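Local coordinates for protein beta-N-acetylhexosaminidase (Mycobacterium smegmatis, PDB 4YYF) that probably hydrolyses terminal non-reducing N-acetyl-D-hexosamine residues from N-acetyl-beta-D-hexosaminides, as a member of glycoside hydrolase family 3, at residues D43-L48 against R333-L338; R124-T129 against D133-I138; D160-D163 against V169-D172; A307-L312 against S340-Q345. The protein carries 1 engineered substitution. All blocks are in the same frame, centred on the assembly; numbering follows the deposited sequence.

Interaction 1: residues D43-L48 against R333-L338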
loop_
_atom_site.group_PDB
_atom_site.type_symbol
_atom_site.label_atom_id
_atom_site.label_comp_id
_atom_site.label_asym_id
_atom_site.label_seq_id
_atom_site.Cartn_x
_atom_site.Cartn_y
_atom_site.Cartn_z
ATOM N N ASP A 43 -19.791 -0.639 7.859
ATOM C CA ASP A 43 -18.586 -0.157 8.544
ATOM C C ASP A 43 -17.430 -1.154 8.464
ATOM O O ASP A 43 -16.257 -0.755 8.461
ATOM C CB ASP A 43 -18.886 0.213 9.999
ATOM C CG ASP A 43 -19.825 1.402 10.115
ATOM O OD1 ASP A 43 -20.039 2.104 9.102
ATOM O OD2 ASP A 43 -20.350 1.632 11.223
ATOM N N LYS A 44 -17.757 -2.445 8.416
ATOM C CA LYS A 44 -16.745 -3.462 8.149
ATOM C C LYS A 44 -16.155 -3.230 6.778
ATOM O O LYS A 44 -14.949 -3.316 6.604
ATOM C CB LYS A 44 -17.336 -4.865 8.180
ATOM C CG LYS A 44 -17.813 -5.331 9.531
ATOM C CD LYS A 44 -18.294 -6.765 9.416
ATOM C CE LYS A 44 -18.535 -7.387 10.776
ATOM N NZ LYS A 44 -18.820 -8.851 10.642
ATOM N N LEU A 45 -17.015 -2.955 5.797
ATOM C CA LEU A 45 -16.553 -2.693 4.425
ATOM C C LEU A 45 -15.715 -1.422 4.330
ATOM O O LEU A 45 -14.679 -1.394 3.637
ATOM C CB LEU A 45 -17.733 -2.633 3.439
ATOM C CG LEU A 45 -18.476 -3.967 3.261
ATOM C CD1 LEU A 45 -19.793 -3.794 2.509
ATOM C CD2 LEU A 45 -17.571 -4.950 2.534
ATOM N N ALA A 46 -16.132 -0.372 5.036
ATOM C CA ALA A 46 -15.385 0.886 4.980
ATOM C C ALA A 46 -13.988 0.729 5.577
ATOM O O ALA A 46 -13.055 1.448 5.209
ATOM C CB ALA A 46 -16.160 2.021 5.679
ATOM N N GLN A 47 -13.832 -0.224 6.490
ATOM C CA GLN A 47 -12.529 -0.446 7.100
ATOM C C GLN A 47 -11.507 -1.006 6.098
ATOM O O GLN A 47 -10.297 -0.965 6.338
ATOM C CB GLN A 47 -12.691 -1.370 8.316
ATOM C CG GLN A 47 -11.421 -1.614 9.086
ATOM C CD GLN A 47 -10.814 -0.348 9.657
ATOM O OE1 GLN A 47 -9.576 -0.205 9.687
ATOM N NE2 GLN A 47 -11.675 0.577 10.133
ATOM N N LEU A 48 -11.994 -1.510 4.968
ATOM C CA LEU A 48 -11.131 -2.111 3.951
ATOM C C LEU A 48 -10.681 -1.104 2.886
ATOM O O LEU A 48 -10.056 -1.493 1.891
ATOM C CB LEU A 48 -11.864 -3.267 3.255
ATOM C CG LEU A 48 -12.493 -4.296 4.191
ATOM C CD1 LEU A 48 -13.131 -5.450 3.416
ATOM C CD2 LEU A 48 -11.466 -4.814 5.204
ATOM N N ARG A 333 -21.824 -0.601 -3.720
ATOM C CA ARG A 333 -21.546 -1.723 -4.611
ATOM C C ARG A 333 -21.046 -2.929 -3.808
ATOM O O ARG A 333 -21.337 -4.079 -4.138
ATOM C CB ARG A 333 -20.511 -1.310 -5.672
ATOM C CG ARG A 333 -20.135 -2.406 -6.679
ATOM C CD ARG A 333 -21.315 -2.774 -7.583
ATOM N NE ARG A 333 -20.994 -3.828 -8.558
ATOM C CZ ARG A 333 -21.251 -5.124 -8.383
ATOM N NH1 ARG A 333 -21.831 -5.541 -7.266
ATOM N NH2 ARG A 333 -20.930 -6.008 -9.324
ATOM N N LEU A 334 -20.296 -2.665 -2.742
ATOM C CA LEU A 334 -19.755 -3.754 -1.941
ATOM C C LEU A 334 -20.853 -4.489 -1.175
ATOM O O LEU A 334 -20.827 -5.714 -1.076
ATOM C CB LEU A 334 -18.664 -3.250 -0.998
ATOM C CG LEU A 334 -17.389 -2.806 -1.720
ATOM C CD1 LEU A 334 -16.338 -2.321 -0.720
ATOM C CD2 LEU A 334 -16.842 -3.961 -2.550
ATOM N N GLU A 335 -21.819 -3.743 -0.648
ATOM C CA GLU A 335 -22.983 -4.351 -0.016
ATOM C C GLU A 335 -23.787 -5.216 -0.993
ATOM O O GLU A 335 -24.246 -6.304 -0.640
ATOM C CB GLU A 335 -23.874 -3.276 0.616
ATOM C CG GLU A 335 -23.229 -2.541 1.772
ATOM C CD GLU A 335 -24.252 -1.854 2.674
ATOM O OE1 GLU A 335 -24.305 -0.601 2.681
ATOM O OE2 GLU A 335 -25.000 -2.567 3.385
ATOM N N GLN A 336 -23.944 -4.744 -2.223
ATOM C CA GLN A 336 -24.640 -5.528 -3.242
ATOM C C GLN A 336 -23.883 -6.816 -3.572
ATOM O O GLN A 336 -24.491 -7.867 -3.792
ATOM C CB GLN A 336 -24.853 -4.695 -4.508
ATOM C CG GLN A 336 -25.765 -3.493 -4.322
ATOM C CD GLN A 336 -25.646 -2.496 -5.465
ATOM O OE1 GLN A 336 -25.106 -2.816 -6.527
ATOM N NE2 GLN A 336 -26.137 -1.275 -5.246
ATOM N N ALA A 337 -22.556 -6.735 -3.604
ATOM C CA ALA A 337 -21.743 -7.909 -3.900
ATOM C C ALA A 337 -21.880 -8.960 -2.799
ATOM O O ALA A 337 -21.875 -10.164 -3.077
ATOM C CB ALA A 337 -20.304 -7.526 -4.081
ATOM N N LEU A 338 -21.990 -8.496 -1.557
ATOM C CA LEU A 338 -22.211 -9.378 -0.420
ATOM C C LEU A 338 -23.518 -10.113 -0.616
ATOM O O LEU A 338 -23.587 -11.336 -0.467
ATOM C CB LEU A 338 -22.255 -8.578 0.889
ATOM C CG LEU A 338 -20.908 -8.234 1.516
ATOM C CD1 LEU A 338 -21.083 -7.525 2.852
ATOM C CD2 LEU A 338 -20.077 -9.508 1.685
#
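L45 meets L334, E335 and L338 on the outside of a TIM barrel. The short helix 41-46 runs into strand 49-52, helix 327-340 follows strand 319-321, and these two strands lie parallel and side by side where the barrel closes. The tight part is one leucine: L45 accounts for 99 of the 179 Å² buried by the contact. Its CG stands anti to its carbonyl carbon (chi1 -66°), which carries both methyls across to the other helix. CD1 touches L334 CB at 3.7 Å and, just as closely, E335 CG at 3.7 Å, while CD2 sits 4.1 Å from L334 CB. The side chains of L45 and L334 slide past each other in opposite directions, and L331, one turn earlier on helix 327-340, also touches L45. No hydrogen bond joins the segments, so apolar packing carries the contact, with the nearest CA atoms, those of L45 and L334, 7.2 Å apart.

The more exposed side is formed by E335 and L338, which bury only 13 and 22 Å². E335 lends the aliphatic part of its extended chain; its carboxylate takes no part in the packing, and OE1 forms a salt bridge with R42 NH1, a second tie between the same helices. L338 comes no nearer than 4.0 Å, CD1 of L45 to CD1 of L338.

Interaction 2: residues R124-T129 against D133-I138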
loop_
_atom_site.group_PDB
_atom_site.type_symbol
_atom_site.label_atom_id
_atom_site.label_comp_id
_atom_site.label_asym_id
_atom_site.label_seq_id
_atom_site.Cartn_x
_atom_site.Cartn_y
_atom_site.Cartn_z
ATOM N N ARG A 124 18.103 4.618 -4.995
ATOM C CA ARG A 124 19.278 4.213 -5.755
ATOM C C ARG A 124 20.544 4.933 -5.281
ATOM O O ARG A 124 21.613 4.325 -5.153
ATOM C CB ARG A 124 19.052 4.476 -7.244
ATOM C CG ARG A 124 20.284 4.233 -8.094
ATOM C CD ARG A 124 19.967 4.458 -9.550
ATOM N NE ARG A 124 19.144 3.379 -10.094
ATOM C CZ ARG A 124 18.576 3.413 -11.296
ATOM N NH1 ARG A 124 18.711 4.484 -12.060
ATOM N NH2 ARG A 124 17.861 2.381 -11.723
ATOM N N GLU A 125 20.423 6.230 -5.022
ATOM C CA GLU A 125 21.560 7.004 -4.540
ATOM C C GLU A 125 21.970 6.563 -3.125
ATOM O O GLU A 125 23.154 6.537 -2.786
ATOM C CB GLU A 125 21.245 8.503 -4.593
ATOM C CG GLU A 125 22.440 9.423 -4.324
ATOM C CD GLU A 125 23.456 9.487 -5.477
ATOM O OE1 GLU A 125 23.439 8.609 -6.376
ATOM O OE2 GLU A 125 24.288 10.427 -5.479
ATOM N N LEU A 126 20.998 6.202 -2.303
ATOM C CA LEU A 126 21.318 5.702 -0.963
ATOM C C LEU A 126 22.162 4.438 -1.057
ATOM O O LEU A 126 23.163 4.285 -0.349
ATOM C CB LEU A 126 20.044 5.412 -0.186
ATOM C CG LEU A 126 19.238 6.618 0.295
ATOM C CD1 LEU A 126 18.036 6.133 1.108
ATOM C CD2 LEU A 126 20.121 7.544 1.139
ATOM N N ALA A 127 21.775 3.541 -1.954
ATOM C CA ALA A 127 22.482 2.272 -2.072
ATOM C C ALA A 127 23.903 2.500 -2.582
ATOM O O ALA A 127 24.806 1.718 -2.290
ATOM C CB ALA A 127 21.723 1.314 -2.963
ATOM N N ARG A 128 24.106 3.586 -3.320
ATOM C CA ARG A 128 25.411 3.861 -3.915
ATOM C C ARG A 128 26.360 4.584 -2.977
ATOM O O ARG A 128 27.568 4.517 -3.148
ATOM C CB ARG A 128 25.253 4.687 -5.193
ATOM C CG ARG A 128 24.557 3.941 -6.299
ATOM C CD ARG A 128 24.367 4.779 -7.553
ATOM N NE ARG A 128 24.081 3.906 -8.690
ATOM C CZ ARG A 128 23.682 4.325 -9.886
ATOM N NH1 ARG A 128 23.455 3.440 -10.851
ATOM N NH2 ARG A 128 23.502 5.618 -10.113
ATOM N N THR A 129 25.816 5.298 -2.000
ATOM C CA THR A 129 26.640 6.215 -1.207
ATOM C C THR A 129 26.634 5.912 0.291
ATOM O O THR A 129 27.405 6.507 1.043
ATOM C CB THR A 129 26.195 7.681 -1.405
ATOM O OG1 THR A 129 24.831 7.827 -0.988
ATOM C CG2 THR A 129 26.330 8.101 -2.866
ATOM N N ASP A 133 23.611 -0.013 7.231
ATOM C CA ASP A 133 23.361 0.475 8.593
ATOM C C ASP A 133 23.018 1.958 8.595
ATOM O O ASP A 133 22.198 2.419 9.400
ATOM C CB ASP A 133 24.561 0.224 9.509
ATOM C CG ASP A 133 24.740 -1.246 9.850
ATOM O OD1 ASP A 133 23.767 -2.017 9.696
ATOM O OD2 ASP A 133 25.855 -1.626 10.275
ATOM N N GLU A 134 23.662 2.705 7.701
ATOM C CA GLU A 134 23.354 4.125 7.532
ATOM C C GLU A 134 21.937 4.330 7.008
ATOM O O GLU A 134 21.237 5.262 7.432
ATOM C CB GLU A 134 24.373 4.790 6.598
ATOM C CG GLU A 134 25.733 4.976 7.235
ATOM C CD GLU A 134 26.756 5.561 6.291
ATOM O OE1 GLU A 134 26.843 5.099 5.138
ATOM O OE2 GLU A 134 27.477 6.488 6.702
ATOM N N VAL A 135 21.510 3.466 6.089
ATOM C CA VAL A 135 20.153 3.564 5.540
ATOM C C VAL A 135 19.126 3.248 6.629
ATOM O O VAL A 135 18.077 3.899 6.715
ATOM C CB VAL A 135 19.962 2.661 4.274
ATOM C CG1 VAL A 135 18.501 2.611 3.848
ATOM C CG2 VAL A 135 20.814 3.182 3.116
ATOM N N TYR A 136 19.443 2.277 7.486
ATOM C CA TYR A 136 18.581 1.985 8.629
ATOM C C TYR A 136 18.361 3.254 9.463
ATOM O O TYR A 136 17.224 3.599 9.795
ATOM C CB TYR A 136 19.162 0.867 9.510
ATOM C CG TYR A 136 18.458 0.771 10.848
ATOM C CD1 TYR A 136 17.234 0.127 10.963
ATOM C CD2 TYR A 136 19.013 1.337 11.992
ATOM C CE1 TYR A 136 16.575 0.049 12.187
ATOM C CE2 TYR A 136 18.364 1.271 13.219
ATOM C CZ TYR A 136 17.148 0.629 13.309
ATOM O OH TYR A 136 16.504 0.558 14.525
ATOM N N GLY A 137 19.453 3.939 9.781
ATOM C CA GLY A 137 19.400 5.152 10.587
ATOM C C GLY A 137 18.627 6.274 9.917
ATOM O O GLY A 137 17.909 7.025 10.574
ATOM N N ILE A 138 18.777 6.400 8.602
ATOM C CA ILE A 138 18.035 7.414 7.864
ATOM C C ILE A 138 16.530 7.138 7.927
ATOM O O ILE A 138 15.731 8.049 8.184
ATOM C CB ILE A 138 18.499 7.479 6.407
ATOM C CG1 ILE A 138 19.902 8.082 6.333
ATOM C CG2 ILE A 138 17.532 8.304 5.582
ATOM C CD1 ILE A 138 20.535 8.012 4.943
HETATM O O HOH W 1 28.893 5.584 3.517
#
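L126 packs against V135 and I138, and these three side chains supply 142 of the 172 Å² buried between the helices. L126, with 69 Å², is the central residue. It meets the facing helix at two levels: its CB lies 4.1 Å from V135 CG2, and its CD2 reaches I138 CD1 at 3.9 Å. In V135 it is CG2, anti to the carbonyl carbon, that faces L126, and the valine side chain also touches Y185 and Y189 of helix 179-196. I138 stretches out through CG1 (chi2 172°), so that its terminal methyl does the touching, while both L126 and I138 also touch Q120 of the preceding loop.

Polar atoms close the more exposed end near the turn. T129 O and E134 OE1 are both acceptors, and a water joins them by donating to T129 O at 3.0 Å and to E134 OE1 at 2.7 Å. E134 OE1 is also hydrogen-bonded to T131 N, just before helix 132-148, so the carboxylate has a fixed place. Within the first helix, T129 OG1 donates to E125 O at 2.8 Å, approaching from above the carbonyl plane, 37° out of it.

The short segments approach to 10.1 Å between axes, with an angle of 137° between their directions. Two successive helices folded back through a short turn, with apolar residues inward and a hydrated turn end, form a helical hairpin, here leading through helix 132-148 to strand 153-154 of the TIM barrel.

Interaction 3: residues D160-D163 against V169-D172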
loop_
_atom_site.group_PDB
_atom_site.type_symbol
_atom_site.label_atom_id
_atom_site.label_comp_id
_atom_site.label_asym_id
_atom_site.label_seq_id
_atom_site.Cartn_x
_atom_site.Cartn_y
_atom_site.Cartn_z
ATOM N N ASP A 160 11.089 -3.335 -5.835
ATOM C CA ASP A 160 11.305 -3.532 -7.263
ATOM C C ASP A 160 12.788 -3.521 -7.603
ATOM O O ASP A 160 13.575 -2.766 -7.023
ATOM C CB ASP A 160 10.601 -2.444 -8.077
ATOM C CG ASP A 160 9.101 -2.445 -7.887
ATOM O OD1 ASP A 160 8.508 -3.540 -7.741
ATOM O OD2 ASP A 160 8.507 -1.339 -7.873
ATOM N N VAL A 161 13.160 -4.373 -8.555
ATOM C CA VAL A 161 14.539 -4.544 -8.971
ATOM C C VAL A 161 14.635 -4.031 -10.398
ATOM O O VAL A 161 13.873 -4.471 -11.256
ATOM C CB VAL A 161 14.894 -6.046 -8.949
ATOM C CG1 VAL A 161 16.296 -6.276 -9.440
ATOM C CG2 VAL A 161 14.695 -6.610 -7.534
ATOM N N THR A 162 15.547 -3.096 -10.668
ATOM C CA THR A 162 15.648 -2.547 -12.018
ATOM C C THR A 162 16.968 -1.845 -12.281
ATOM O O THR A 162 17.660 -1.410 -11.356
ATOM C CB THR A 162 14.515 -1.526 -12.307
ATOM O OG1 THR A 162 14.460 -1.251 -13.712
ATOM C CG2 THR A 162 14.773 -0.226 -11.584
ATOM N N ASP A 163 17.289 -1.720 -13.562
ATOM C CA ASP A 163 18.437 -0.935 -14.008
ATOM C C ASP A 163 18.002 0.212 -14.923
ATOM O O ASP A 163 18.836 0.830 -15.597
ATOM C CB ASP A 163 19.435 -1.828 -14.745
ATOM C CG ASP A 163 18.784 -2.621 -15.862
ATOM O OD1 ASP A 163 17.634 -2.307 -16.244
ATOM O OD2 ASP A 163 19.426 -3.564 -16.368
ATOM N N VAL A 169 9.385 5.204 -14.419
ATOM C CA VAL A 169 8.338 4.893 -13.437
ATOM C C VAL A 169 8.894 4.338 -12.113
ATOM O O VAL A 169 8.547 4.820 -11.028
ATOM C CB VAL A 169 7.223 3.981 -14.033
ATOM C CG1 VAL A 169 7.805 2.699 -14.623
ATOM C CG2 VAL A 169 6.152 3.674 -12.986
ATOM N N ILE A 170 9.777 3.348 -12.201
ATOM C CA ILE A 170 10.484 2.878 -11.014
ATOM C C ILE A 170 11.838 3.588 -10.970
ATOM O O ILE A 170 12.036 4.494 -10.160
ATOM C CB ILE A 170 10.643 1.341 -10.998
ATOM C CG1 ILE A 170 9.270 0.669 -11.083
ATOM C CG2 ILE A 170 11.342 0.892 -9.724
ATOM C CD1 ILE A 170 8.290 1.156 -10.012
ATOM N N GLY A 171 12.755 3.206 -11.861
ATOM C CA GLY A 171 14.015 3.926 -11.991
ATOM C C GLY A 171 14.742 4.095 -10.664
ATOM O O GLY A 171 14.912 3.121 -9.929
ATOM N N ASP A 172 15.146 5.323 -10.332
ATOM C CA ASP A 172 15.919 5.545 -9.100
ATOM C C ASP A 172 15.144 5.305 -7.794
ATOM O O ASP A 172 15.701 5.445 -6.690
ATOM C CB ASP A 172 16.622 6.919 -9.103
ATOM C CG ASP A 172 15.657 8.098 -9.019
ATOM O OD1 ASP A 172 14.449 7.909 -8.748
ATOM O OD2 ASP A 172 16.131 9.242 -9.209
#
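The loop that follows barrel strand 153-154 folds back on itself where D160 and T162 meet I170 and G171. D160 and I170 cross at about a right angle: OD2 of D160 comes within 3.3 Å of the I170 CD1 methyl, and D160 CB lies 3.8 Å from I170 CG2. This is packing, since the carboxylate spends its polarity on the neighbouring strand 199-205 and the loop after it, with OD2 hydrogen-bonded to H204 ND1 and OD1 to H208 N. Two bonds on different oxygens fix the rotation of the carboxylate, and I170 fills in beside it.

T162 has OG1 anti to its backbone N (chi1 -167°), an orientation that points the hydroxyl at G209 O and A164 N and leaves CG2 to face the other segment. That methyl touches G171 O at 3.7 Å and I170 CG2 at 4.1 Å. G171, with positive phi (52°), presents bare backbone to it.

An acetate ion, probably from crystallisation, lies about 4 Å from the I170 side chain. H204, H208 and G209 belong to the KHFPGHG sequence found in family 3 N-acetylhexosaminidases, and such loops at the C-terminal ends of the strands typically line the active site of a TIM barrel.

Interaction 4: residues A307-L312 against S340-Q345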
loop_
_atom_site.group_PDB
_atom_site.type_symbol
_atom_site.label_atom_id
_atom_site.label_comp_id
_atom_site.label_asym_id
_atom_site.label_seq_id
_atom_site.Cartn_x
_atom_site.Cartn_y
_atom_site.Cartn_z
ATOM N N ALA A 307 -13.495 -1.850 -9.657
ATOM C CA ALA A 307 -12.092 -2.168 -9.384
ATOM C C ALA A 307 -11.885 -2.570 -7.932
ATOM O O ALA A 307 -11.135 -3.513 -7.632
ATOM C CB ALA A 307 -11.202 -0.979 -9.720
ATOM N N VAL A 308 -12.536 -1.846 -7.029
ATOM C CA VAL A 308 -12.454 -2.170 -5.600
ATOM C C VAL A 308 -13.054 -3.542 -5.332
ATOM O O VAL A 308 -12.458 -4.374 -4.639
ATOM C CB VAL A 308 -13.148 -1.095 -4.750
ATOM C CG1 VAL A 308 -13.320 -1.570 -3.302
ATOM C CG2 VAL A 308 -12.342 0.197 -4.811
ATOM N N LEU A 309 -14.227 -3.791 -5.902
ATOM C CA LEU A 309 -14.856 -5.106 -5.791
ATOM C C LEU A 309 -13.936 -6.228 -6.292
ATOM O O LEU A 309 -13.738 -7.236 -5.606
ATOM C CB LEU A 309 -16.177 -5.129 -6.566
ATOM C CG LEU A 309 -16.878 -6.493 -6.600
ATOM C CD1 LEU A 309 -16.983 -7.068 -5.194
ATOM C CD2 LEU A 309 -18.266 -6.422 -7.251
ATOM N N ARG A 310 -13.385 -6.061 -7.489
ATOM C CA ARG A 310 -12.487 -7.065 -8.048
ATOM C C ARG A 310 -11.253 -7.297 -7.174
ATOM O O ARG A 310 -10.810 -8.435 -7.008
ATOM C CB ARG A 310 -12.079 -6.684 -9.475
ATOM C CG ARG A 310 -13.175 -6.939 -10.507
ATOM C CD ARG A 310 -12.921 -6.188 -11.796
ATOM N NE ARG A 310 -13.959 -6.485 -12.788
ATOM C CZ ARG A 310 -13.953 -7.560 -13.572
ATOM N NH1 ARG A 310 -12.954 -8.430 -13.491
ATOM N NH2 ARG A 310 -14.940 -7.766 -14.438
ATOM N N ALA A 311 -10.706 -6.225 -6.608
ATOM C CA ALA A 311 -9.540 -6.359 -5.741
ATOM C C ALA A 311 -9.864 -7.178 -4.495
ATOM O O ALA A 311 -9.133 -8.101 -4.155
ATOM C CB ALA A 311 -8.974 -4.990 -5.356
ATOM N N LEU A 312 -10.959 -6.842 -3.819
ATOM C CA LEU A 312 -11.346 -7.549 -2.597
ATOM C C LEU A 312 -11.755 -8.981 -2.895
ATOM O O LEU A 312 -11.533 -9.871 -2.062
ATOM C CB LEU A 312 -12.475 -6.807 -1.857
ATOM C CG LEU A 312 -12.130 -5.375 -1.460
ATOM C CD1 LEU A 312 -13.329 -4.695 -0.769
ATOM C CD2 LEU A 312 -10.878 -5.340 -0.576
ATOM N N SER A 340 -25.154 -10.585 -3.400
ATOM C CA SER A 340 -25.194 -11.432 -4.595
ATOM C C SER A 340 -24.221 -12.609 -4.487
ATOM O O SER A 340 -24.294 -13.555 -5.275
ATOM C CB SER A 340 -24.853 -10.618 -5.839
ATOM O OG SER A 340 -23.478 -10.272 -5.821
ATOM N N GLY A 341 -23.306 -12.536 -3.521
ATOM C CA GLY A 341 -22.288 -13.559 -3.347
ATOM C C GLY A 341 -21.095 -13.369 -4.258
ATOM O O GLY A 341 -20.268 -14.275 -4.421
ATOM N N GLU A 342 -21.006 -12.187 -4.859
ATOM C CA GLU A 342 -19.834 -11.835 -5.639
ATOM C C GLU A 342 -18.674 -11.669 -4.686
ATOM O O GLU A 342 -17.512 -11.840 -5.061
ATOM C CB GLU A 342 -20.061 -10.516 -6.366
ATOM C CG GLU A 342 -20.972 -10.604 -7.559
ATOM C CD GLU A 342 -21.306 -9.225 -8.075
ATOM O OE1 GLU A 342 -22.174 -8.559 -7.469
ATOM O OE2 GLU A 342 -20.668 -8.800 -9.060
ATOM N N LEU A 343 -19.003 -11.289 -3.456
ATOM C CA LEU A 343 -17.997 -11.061 -2.425
ATOM C C LEU A 343 -18.380 -11.897 -1.216
ATOM O O LEU A 343 -19.472 -11.748 -0.684
ATOM C CB LEU A 343 -17.948 -9.579 -2.042
ATOM C CG LEU A 343 -16.934 -9.196 -0.956
ATOM C CD1 LEU A 343 -15.543 -9.595 -1.400
ATOM C CD2 LEU A 343 -16.986 -7.706 -0.648
ATOM N N ASN A 344 -17.497 -12.791 -0.791
ATOM C CA ASN A 344 -17.824 -13.683 0.309
ATOM C C ASN A 344 -17.664 -12.984 1.656
ATOM O O ASN A 344 -16.724 -12.215 1.844
ATOM C CB ASN A 344 -16.926 -14.916 0.266
ATOM C CG ASN A 344 -17.373 -15.994 1.230
ATOM O OD1 ASN A 344 -16.958 -16.017 2.393
ATOM N ND2 ASN A 344 -18.228 -16.900 0.752
ATOM N N GLN A 345 -18.559 -13.272 2.600
ATOM C CA GLN A 345 -18.448 -12.701 3.946
ATOM C C GLN A 345 -17.086 -13.002 4.590
ATOM O O GLN A 345 -16.534 -12.180 5.322
ATOM C CB GLN A 345 -19.588 -13.213 4.836
ATOM C CG GLN A 345 -19.665 -12.527 6.202
ATOM C CD GLN A 345 -19.784 -11.009 6.101
ATOM O OE1 GLN A 345 -20.610 -10.486 5.350
ATOM N NE2 GLN A 345 -18.946 -10.295 6.856
#
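Apolar packing comes first: L309 and L312, one turn apart on a helix, hold L343 of the loop between them. L309 CD1 lies 4.1 Å from L343 CB, the two side chains sliding past each other in opposite directions. L343 has its CG anti to the backbone N (chi1 180°), which extends the leucine toward the helix, across its axis, so that CD1 comes to 4.2 Å from L312 CB and 4.1 Å from L312 O. No hydrogen bond crosses between the segments.

A mixed contact lies at the more exposed side, where the E342 chain meets L309 at about a right angle and OE2 comes 3.8 Å from L309 CD2. OE2 has R333 NH2 as its salt-bridge partner.

Hydrogen bonds within 340-345 shape the loop. S340 OG accepts from E342 N at 3.3 Å (angle at the hydrogen 148°), an ST turn, and donates to E342 OE1 at 2.7 Å on the lone pair away from the other carboxylate oxygen. OG is also paired with A337 O on the preceding helix, so its proton may be shared. G341, with phi 83°, lets the chain leave the helix, and N344 OD1 caps the next one at G346 N.

The loop therefore joins helix 327-340 to helix 345-357 while resting on helix 304-314, whose V308 packs on A319 and W321 of barrel strand 319-321; A337 touches both L309 and L343.

Interactions 1 and 4 form one patch, their centres about 8 Å apart: helix 327-340 serves both, R333 NH2 to E342 OE2 (2.8 Å) is the ionic tie between them, and A337 O lies 3.1 Å from L343 N, a probable hydrogen bond. A sodium ion bound at A347 and S351 sits about 9 Å from the L45 side chain and about 6 Å from that of L312. Interactions 2 and 3 form the second patch, centres about 16 Å apart, with R124 N 3.1 Å from D172 O. Interaction 3, beside H204 and H208 of the family 3 motif, probably lies close to the substrate pocket. Interactions 1 and 2 are on opposite sides of the chain's centre, about 41 Å between centres.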